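Local structure of 2-keto-3-deoxygluconate kinase (Thermotoga maritima, 2AFB) at residues G170-C175 / Y199-I204. The protein probably phosphorylates 2-keto-3-deoxygluconate, as a sugar-acid kinase of the pfkB carbohydrate kinase family. Residues are numbered along the deposited sequence; the frame is centred on the assembly and turned at random.
Sequences GVTVSC and YVDVLI
Asp201 reaches across to Val173 with its carboxylate standing in for a strand partner: OD2 of Asp201 accepts a hydrogen bond from Val173 N at 3.0 Å, on the lone pair turned away from OD1. With CG anti to the carbonyl carbon (chi1 -55°), the carboxylate lies on the side of Asp201's own backbone N, and that N is bonded to Val173 O at 2.8 Å. Val202 N, lying in the carbonyl plane, gives the same oxygen a second bond, so one aspartate and its neighbour grip both polar backbone atoms of Val173. The Thr172 side chain crosses that of Asp201 at a slant, its methyl CG2 3.9 Å from Asp201 OD2. Replacing Asp201 by alanine would probably leave Val173 N without its carboxylate mate and take away the surface against which the Thr172 methyl rests. Beyond it, regular parallel pairing takes over between strands 172-176 and 202-205, the two strands of a beta-alpha-beta unit whose crossover carries helix 186-196, in the central sheet of the ribokinase-like fold. Cys175 N donates a hydrogen bond to Val202 O, and Cys175 O accepts one from Ile204 N at 2.9 Å. On one face Ser174 CB sits 3.9 Å from Val202 CB, while Ser174 OG hydrogen-bonds His143 and Trp141 of strand 139-145. On the other, Val200 CG2 rests 3.9 Å from Cys175 CB and 4.2 Å from Val173 CG1; Val173 also packs on Leu163 and Ala166 of helix 155-169.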
# COMPACT_ATOMS: atom_id res chain seq x y z
N GLY A 170 -37.75 -7.56 32.53
CA GLY A 170 -37.69 -6.13 32.89
C GLY A 170 -36.48 -5.43 32.29
O GLY A 170 -36.00 -4.45 32.82
N VAL A 171 -35.99 -5.94 31.17
CA VAL A 171 -34.84 -5.38 30.50
C VAL A 171 -35.26 -4.13 29.71
O VAL A 171 -36.27 -4.17 29.00
CB VAL A 171 -34.24 -6.45 29.56
CG1 VAL A 171 -33.04 -5.90 28.74
CG2 VAL A 171 -33.83 -7.67 30.36
N THR A 172 -34.50 -3.03 29.81
CA THR A 172 -34.72 -1.84 29.03
C THR A 172 -34.42 -2.12 27.58
O THR A 172 -33.40 -2.75 27.27
CB THR A 172 -33.88 -0.63 29.49
OG1 THR A 172 -34.18 -0.35 30.87
CG2 THR A 172 -34.27 0.59 28.66
N VAL A 173 -35.34 -1.65 26.72
CA VAL A 173 -35.32 -1.92 25.31
C VAL A 173 -35.25 -0.60 24.54
O VAL A 173 -36.08 0.29 24.73
CB VAL A 173 -36.58 -2.70 24.85
CG1 VAL A 173 -36.69 -2.74 23.36
CG2 VAL A 173 -36.59 -4.11 25.43
N SER A 174 -34.23 -0.48 23.69
CA SER A 174 -34.16 0.58 22.71
C SER A 174 -34.29 0.03 21.27
O SER A 174 -33.95 -1.12 20.95
CB SER A 174 -32.86 1.38 22.86
OG SER A 174 -31.74 0.59 22.54
N CYS A 175 -34.78 0.92 20.40
CA CYS A 175 -34.89 0.68 18.97
C CYS A 175 -34.44 1.93 18.21
O CYS A 175 -34.94 3.01 18.45
CB CYS A 175 -36.34 0.38 18.60
SG CYS A 175 -36.67 0.11 16.83
N TYR A 199 -43.09 -2.79 23.17
CA TYR A 199 -41.94 -3.26 23.94
C TYR A 199 -40.80 -2.25 24.08
O TYR A 199 -39.86 -2.52 24.80
CB TYR A 199 -41.35 -4.49 23.27
CG TYR A 199 -42.29 -5.64 23.14
CD1 TYR A 199 -42.63 -6.41 24.24
CD2 TYR A 199 -42.83 -5.99 21.90
CE1 TYR A 199 -43.50 -7.51 24.12
CE2 TYR A 199 -43.69 -7.08 21.76
CZ TYR A 199 -44.03 -7.84 22.87
OH TYR A 199 -44.89 -8.93 22.74
N VAL A 200 -40.88 -1.11 23.40
CA VAL A 200 -39.73 -0.21 23.31
C VAL A 200 -39.82 0.91 24.33
O VAL A 200 -40.85 1.58 24.41
CB VAL A 200 -39.61 0.40 21.90
CG1 VAL A 200 -38.50 1.45 21.83
CG2 VAL A 200 -39.36 -0.72 20.87
N ASP A 201 -38.74 1.14 25.08
CA ASP A 201 -38.68 2.23 26.09
C ASP A 201 -37.99 3.52 25.60
O ASP A 201 -38.35 4.63 26.00
CB ASP A 201 -37.92 1.71 27.33
CG ASP A 201 -38.54 0.43 27.90
OD1 ASP A 201 -39.71 0.49 28.34
OD2 ASP A 201 -37.88 -0.64 27.87
N VAL A 202 -37.00 3.35 24.74
CA VAL A 202 -36.16 4.43 24.23
C VAL A 202 -36.14 4.34 22.70
O VAL A 202 -35.72 3.32 22.14
CB VAL A 202 -34.73 4.24 24.74
CG1 VAL A 202 -33.80 5.35 24.15
CG2 VAL A 202 -34.73 4.20 26.28
N LEU A 203 -36.58 5.42 22.05
CA LEU A 203 -36.63 5.53 20.57
C LEU A 203 -35.49 6.37 20.08
O LEU A 203 -35.21 7.45 20.64
CB LEU A 203 -37.93 6.21 20.14
CG LEU A 203 -38.20 6.17 18.63
CD1 LEU A 203 -38.58 4.77 18.19
CD2 LEU A 203 -39.33 7.14 18.27
N ILE A 204 -34.82 5.86 19.06
CA ILE A 204 -33.74 6.55 18.38
C ILE A 204 -34.19 6.63 16.91
O ILE A 204 -34.68 5.63 16.35
CB ILE A 204 -32.40 5.79 18.54
CG1 ILE A 204 -32.04 5.76 20.02
CG2 ILE A 204 -31.32 6.46 17.78
CD1 ILE A 204 -31.33 4.51 20.45